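Local coordinates for putative capsular polysaccharide biosynthesis protein (Streptococcus pneumoniae serotype 4, PDB 6EWJ) that probably acts as a pyridoxal-phosphate-dependent sugar aminotransferase of the DegT/DnrJ/EryC1 family and serves the biosynthesis of pneumococcal teichoic acid, at residues I193-S198 with T216-P221; T55-C60 with E227-F232. One frame throughout, in Å; residues are numbered along the deposited sequence.

Contact 1. Residues I193-S198 with T216-P221; sequences IADFTS and TWKANP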
loop_
_atom_site.group_PDB
_atom_site.type_symbol
_atom_site.label_atom_id
_atom_site.label_comp_id
_atom_site.label_asym_id
_atom_site.label_seq_id
_atom_site.Cartn_x
_atom_site.Cartn_y
_atom_site.Cartn_z
ATOM N N ILE A 193 -18.138 7.509 16.616
ATOM C CA ILE A 193 -18.602 6.731 17.763
ATOM C C ILE A 193 -17.430 6.081 18.517
ATOM O O ILE A 193 -17.283 6.243 19.723
ATOM C CB ILE A 193 -19.621 5.703 17.312
ATOM C CG1 ILE A 193 -20.755 6.390 16.544
ATOM C CG2 ILE A 193 -20.192 4.952 18.521
ATOM C CD1 ILE A 193 -21.432 5.488 15.542
ATOM N N ALA A 194 -16.658 5.292 17.797
ATOM C CA ALA A 194 -15.486 4.665 18.349
ATOM C C ALA A 194 -14.397 5.699 18.537
ATOM O O ALA A 194 -14.473 6.807 18.010
ATOM C CB ALA A 194 -15.014 3.568 17.424
ATOM N N ASP A 195 -13.390 5.322 19.308
ATOM C CA ASP A 195 -12.188 6.148 19.461
ATOM C C ASP A 195 -11.478 6.391 18.123
ATOM O O ASP A 195 -11.136 7.518 17.754
ATOM C CB ASP A 195 -11.256 5.521 20.488
ATOM C CG ASP A 195 -11.866 5.453 21.855
ATOM O OD1 ASP A 195 -12.458 6.463 22.324
ATOM O OD2 ASP A 195 -11.744 4.389 22.513
ATOM N N PHE A 196 -11.286 5.331 17.377
ATOM C CA PHE A 196 -10.778 5.404 16.000
ATOM C C PHE A 196 -11.672 4.535 15.130
ATOM O O PHE A 196 -12.277 3.552 15.631
ATOM C CB PHE A 196 -9.318 4.886 15.895
ATOM C CG PHE A 196 -8.308 5.703 16.625
ATOM C CD1 PHE A 196 -8.130 5.549 17.995
ATOM C CD2 PHE A 196 -7.489 6.580 15.950
ATOM C CE1 PHE A 196 -7.192 6.297 18.674
ATOM C CE2 PHE A 196 -6.526 7.325 16.610
ATOM C CZ PHE A 196 -6.379 7.192 17.980
ATOM N N THR A 197 -11.739 4.868 13.841
ATOM C CA THR A 197 -12.515 4.095 12.874
ATOM C C THR A 197 -11.730 3.910 11.566
ATOM O O THR A 197 -11.148 4.879 11.044
ATOM C CB THR A 197 -13.885 4.755 12.596
ATOM O OG1 THR A 197 -14.579 4.966 13.840
ATOM C CG2 THR A 197 -14.749 3.906 11.679
ATOM N N SER A 198 -11.759 2.694 11.018
ATOM C CA SER A 198 -11.354 2.450 9.616
ATOM C C SER A 198 -12.532 2.194 8.697
ATOM O O SER A 198 -13.430 1.445 9.015
ATOM C CB SER A 198 -10.383 1.230 9.466
ATOM O OG SER A 198 -10.901 0.137 10.173
ATOM N N THR A 216 -10.027 7.573 10.699
ATOM C CA THR A 216 -10.410 8.758 11.406
ATOM C C THR A 216 -10.575 8.441 12.899
ATOM O O THR A 216 -10.411 7.288 13.328
ATOM C CB THR A 216 -11.685 9.387 10.783
ATOM O OG1 THR A 216 -11.896 10.715 11.300
ATOM C CG2 THR A 216 -12.925 8.504 11.045
ATOM N N TRP A 217 -10.908 9.480 13.669
ATOM C CA TRP A 217 -11.035 9.381 15.100
ATOM C C TRP A 217 -12.062 10.383 15.580
ATOM O O TRP A 217 -12.191 11.470 15.021
ATOM C CB TRP A 217 -9.697 9.605 15.822
ATOM C CG TRP A 217 -9.015 10.904 15.501
ATOM C CD1 TRP A 217 -9.138 12.109 16.184
ATOM C CD2 TRP A 217 -8.097 11.128 14.445
ATOM N NE1 TRP A 217 -8.347 13.076 15.580
ATOM C CE2 TRP A 217 -7.695 12.485 14.513
ATOM C CE3 TRP A 217 -7.592 10.321 13.413
ATOM C CZ2 TRP A 217 -6.805 13.029 13.603
ATOM C CZ3 TRP A 217 -6.695 10.885 12.487
ATOM C CH2 TRP A 217 -6.321 12.215 12.597
ATOM N N LYS A 218 -12.772 10.037 16.637
ATOM C CA LYS A 218 -13.739 10.980 17.162
ATOM C C LYS A 218 -13.029 12.093 17.956
ATOM O O LYS A 218 -11.963 11.890 18.536
ATOM C CB LYS A 218 -14.838 10.260 17.944
ATOM C CG LYS A 218 -14.520 9.879 19.369
ATOM C CD LYS A 218 -15.744 9.162 19.942
ATOM C CE LYS A 218 -15.557 8.812 21.402
ATOM N NZ LYS A 218 -16.698 7.956 21.814
ATOM N N ALA A 219 -13.635 13.278 17.948
ATOM C CA ALA A 219 -13.106 14.411 18.696
ATOM C C ALA A 219 -12.903 13.989 20.146
ATOM O O ALA A 219 -13.780 13.402 20.754
ATOM C CB ALA A 219 -14.059 15.609 18.610
ATOM N N ASN A 220 -11.745 14.319 20.685
ATOM C CA ASN A 220 -11.419 14.023 22.058
ATOM C C ASN A 220 -10.425 15.080 22.529
ATOM O O ASN A 220 -9.410 15.312 21.863
ATOM C CB ASN A 220 -10.824 12.617 22.166
ATOM C CG ASN A 220 -10.696 12.138 23.604
ATOM O OD1 ASN A 220 -10.263 12.893 24.490
ATOM N ND2 ASN A 220 -11.073 10.881 23.851
ATOM N N PRO A 221 -10.688 15.720 23.676
ATOM C CA PRO A 221 -9.746 16.723 24.173
ATOM C C PRO A 221 -8.289 16.263 24.331
ATOM O O PRO A 221 -7.409 17.104 24.216
ATOM C CB PRO A 221 -10.353 17.121 25.530
ATOM C CG PRO A 221 -11.814 16.952 25.332
ATOM C CD PRO A 221 -11.926 15.696 24.491
HETATM O O HOH W 1 -10.925 9.563 19.572
HETATM O O HOH W 2 -12.062 9.096 21.867
#
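Phe196 and Thr197 pair with Trp217 and Thr216 in an antiparallel strand contact, buried in the large mixed sheet of the aminotransferase fold, where the start of strand 196-200 lies against the end of strand 213-217. Thr197 and Thr216 form a hydrogen-bonded pair: Thr197 N reaches Thr216 O at 2.8 Å and Thr216 N reaches Thr197 O at 2.9 Å. Phe196 and Trp217 make the neighbouring non-hydrogen-bonded pair. On their side of the sheet, Trp217 CB makes an off-centre CH-pi contact with the Phe196 ring, 4.2 Å from its centroid, while the indole leads away, its NE1 bonded to Asp225. The phenyl and indole planes are inclined at 53°, an oblique pairing that is neither stacked nor edge-to-face.

Beyond the paired residues the strands give way to loop, and Lys218 takes over. With CG placed between backbone N and carbonyl carbon (chi1 81°) and the chain extended from there on, its methylenes run past Ala194 O, and NZ donates to Ile193 O at 2.8 Å. Lys218 N also bonds Asp195 O at 3.2 Å. One water links Asp195 O to Lys218 O; another joins Asp195 OD1 to Asn220 ND2. Asp195 OD1 stays 4.5 Å from Lys218 NZ, beyond salt-bridge range, and OD2 pairs with Arg170. The ammonium group is therefore held across this contact by a main-chain carbonyl, with the carboxylate near enough to add, probably, a weaker electrostatic attraction.

Contact 2. Residues T55-C60 with E227-F232; sequences TPKTVC and EMYKEF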
loop_
_atom_site.group_PDB
_atom_site.type_symbol
_atom_site.label_atom_id
_atom_site.label_comp_id
_atom_site.label_asym_id
_atom_site.label_seq_id
_atom_site.Cartn_x
_atom_site.Cartn_y
_atom_site.Cartn_z
ATOM N N THR A 55 -16.172 14.018 12.198
ATOM C CA THR A 55 -14.886 13.890 12.877
ATOM C C THR A 55 -14.019 15.019 12.423
ATOM O O THR A 55 -14.303 15.615 11.390
ATOM C CB THR A 55 -14.197 12.546 12.543
ATOM O OG1 THR A 55 -14.211 12.345 11.124
ATOM C CG2 THR A 55 -14.898 11.413 13.241
ATOM N N PRO A 56 -12.967 15.339 13.180
ATOM C CA PRO A 56 -12.186 16.543 12.824
ATOM C C PRO A 56 -11.261 16.360 11.662
ATOM O O PRO A 56 -11.063 17.289 10.880
ATOM C CB PRO A 56 -11.420 16.886 14.123
ATOM C CG PRO A 56 -11.406 15.642 14.898
ATOM C CD PRO A 56 -12.690 14.901 14.551
ATOM N N LYS A 57 -10.693 15.162 11.523
ATOM C CA LYS A 57 -9.713 14.926 10.466
ATOM C C LYS A 57 -9.863 13.509 9.961
ATOM O O LYS A 57 -10.199 12.625 10.744
ATOM C CB LYS A 57 -8.293 15.060 10.992
ATOM C CG LYS A 57 -7.880 16.388 11.578
ATOM C CD LYS A 57 -7.823 17.521 10.569
ATOM C CE LYS A 57 -6.650 17.416 9.605
ATOM N NZ LYS A 57 -6.417 18.751 8.942
ATOM N N THR A 58 -9.609 13.321 8.661
ATOM C CA THR A 58 -9.596 11.974 8.064
ATOM C C THR A 58 -8.282 11.788 7.281
ATOM O O THR A 58 -7.765 12.757 6.684
ATOM C CB THR A 58 -10.798 11.795 7.169
ATOM O OG1 THR A 58 -11.981 11.995 7.965
ATOM C CG2 THR A 58 -10.842 10.430 6.533
ATOM N N VAL A 59 -7.755 10.574 7.334
ATOM C CA VAL A 59 -6.512 10.193 6.621
ATOM C C VAL A 59 -6.909 9.164 5.585
ATOM O O VAL A 59 -7.360 8.067 5.927
ATOM C CB VAL A 59 -5.475 9.596 7.562
ATOM C CG1 VAL A 59 -4.204 9.214 6.779
ATOM C CG2 VAL A 59 -5.164 10.553 8.676
ATOM N N CYS A 60 -6.855 9.567 4.329
ATOM C CA CYS A 60 -7.279 8.714 3.235
ATOM C C CYS A 60 -6.055 7.902 2.829
ATOM O O CYS A 60 -4.942 8.448 2.723
ATOM C CB CYS A 60 -7.762 9.505 2.050
ATOM S SG CYS A 60 -9.483 9.975 2.189
ATOM N N GLU A 227 -1.683 17.128 15.067
ATOM C CA GLU A 227 -0.542 16.262 15.450
ATOM C C GLU A 227 -0.854 14.801 15.075
ATOM O O GLU A 227 -0.002 14.092 14.531
ATOM C CB GLU A 227 -0.235 16.404 16.952
ATOM C CG GLU A 227 0.863 15.506 17.527
ATOM C CD GLU A 227 0.992 15.625 19.047
ATOM O OE1 GLU A 227 0.499 16.617 19.645
ATOM O OE2 GLU A 227 1.594 14.723 19.680
ATOM N N MET A 228 -2.077 14.361 15.371
ATOM C CA MET A 228 -2.489 12.974 15.096
ATOM C C MET A 228 -2.519 12.730 13.594
ATOM O O MET A 228 -2.071 11.707 13.109
ATOM C CB MET A 228 -3.874 12.693 15.696
ATOM C CG MET A 228 -4.403 11.299 15.457
ATOM S SD MET A 228 -3.448 9.964 16.250
ATOM C CE MET A 228 -4.026 10.056 17.931
ATOM N N TYR A 229 -3.057 13.702 12.869
ATOM C CA TYR A 229 -3.114 13.650 11.409
ATOM C C TYR A 229 -1.714 13.534 10.872
ATOM O O TYR A 229 -1.450 12.677 10.050
ATOM C CB TYR A 229 -3.769 14.905 10.826
ATOM C CG TYR A 229 -3.838 14.955 9.303
ATOM C CD1 TYR A 229 -4.827 14.261 8.598
ATOM C CD2 TYR A 229 -2.919 15.684 8.573
ATOM C CE1 TYR A 229 -4.909 14.315 7.225
ATOM C CE2 TYR A 229 -2.984 15.734 7.178
ATOM C CZ TYR A 229 -3.983 15.061 6.521
ATOM O OH TYR A 229 -4.053 15.074 5.148
ATOM N N LYS A 230 -0.819 14.397 11.339
ATOM C CA LYS A 230 0.593 14.361 10.889
ATOM C C LYS A 230 1.314 12.992 11.157
ATOM O O LYS A 230 2.071 12.497 10.298
ATOM C CB LYS A 230 1.354 15.534 11.506
ATOM C CG LYS A 230 2.775 15.680 11.028
ATOM C CD LYS A 230 3.430 17.008 11.469
ATOM C CE LYS A 230 4.982 16.872 11.223
ATOM N NZ LYS A 230 5.346 16.740 9.776
ATOM N N GLU A 231 1.010 12.342 12.274
ATOM C CA GLU A 231 1.589 11.012 12.593
ATOM C C GLU A 231 1.147 9.915 11.618
ATOM O O GLU A 231 1.948 9.053 11.223
ATOM C CB GLU A 231 1.267 10.578 14.041
ATOM C CG GLU A 231 2.208 11.233 15.059
ATOM C CD GLU A 231 1.905 10.929 16.530
ATOM O OE1 GLU A 231 1.499 9.810 16.851
ATOM O OE2 GLU A 231 2.080 11.855 17.371
ATOM N N PHE A 232 -0.115 9.932 11.218
ATOM C CA PHE A 232 -0.599 8.979 10.184
ATOM C C PHE A 232 0.073 9.224 8.843
ATOM O O PHE A 232 0.485 8.271 8.140
ATOM C CB PHE A 232 -2.096 9.064 9.983
ATOM C CG PHE A 232 -2.893 8.283 10.971
ATOM C CD1 PHE A 232 -3.205 6.976 10.740
ATOM C CD2 PHE A 232 -3.350 8.870 12.131
ATOM C CE1 PHE A 232 -3.953 6.255 11.671
ATOM C CE2 PHE A 232 -4.114 8.161 13.046
ATOM C CZ PHE A 232 -4.407 6.851 12.824
#
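Lys57 and Tyr229 cross at about a right angle, and the end of the lysine chain, CE and NZ, stands over one face of the phenol ring. Bends at chi2 and chi3 fold the chain so that CE settles above the ring, offset toward its rim and 3.7 Å from Tyr229 CG. Lys57 NZ stands 4.6 Å from the Tyr229 ring centroid and only 10° off the ring normal, which makes this a cation-pi contact as well as a CH-pi one through CE. The ammonium also forms a salt bridge with Glu226, just ahead of residues 227-232, so the ring and the Glu226 carboxylate probably both stabilise its charge.

The edge of the same ring meets the strand backbone: Thr58 O lies in the ring plane, 3.3 Å from Tyr229 CE1. The phenol OH is hydrogen-bonded to Glu46 of helix 40-53, a further restraint on the ring.

Val59 supplies the purely apolar packing. Its CG2 lies 3.7 Å from Tyr229 CD1, oblique to that ring, and also 3.7 Å from Phe232 CB, while CG1 packs on the same Phe232 CB. One methyl thus fits between residues a helical turn apart. Phe232 continues onto Leu70, Ile71 and Val74 of helix 64-74.

Strand 58-60 and helix 227-232 run almost parallel, 14° between their directions, with axes 8.9 Å apart at closest approach. This is the layered alpha/beta packing of the PLP-dependent aminotransferase fold, a helix laid along a sheet strand, here 58-61, the outermost on its side within this chain.

Contact 1 is nested within the chain loop closed by contact 2, and their centres lie 10 Å apart. Strand 213-217 joins them: it pairs with 196-200 on one side and with 58-61 on the other, then leads into helix 225-236, which packs over that second neighbour. Thr216 OG1 probably bonds both Lys57 O at 2.6 Å and Thr55 OG1 at 2.8 Å, linking the two contacts, while Trp217 CZ2 packs 3.5 Å from Met228 CG. The pyridoxal phosphate site, vacant here, is nearby: Ala64, which binds the cofactor in another structure of this protein, has its side chain about 9 Å from that of Thr197 and about 11 Å from that of Thr58.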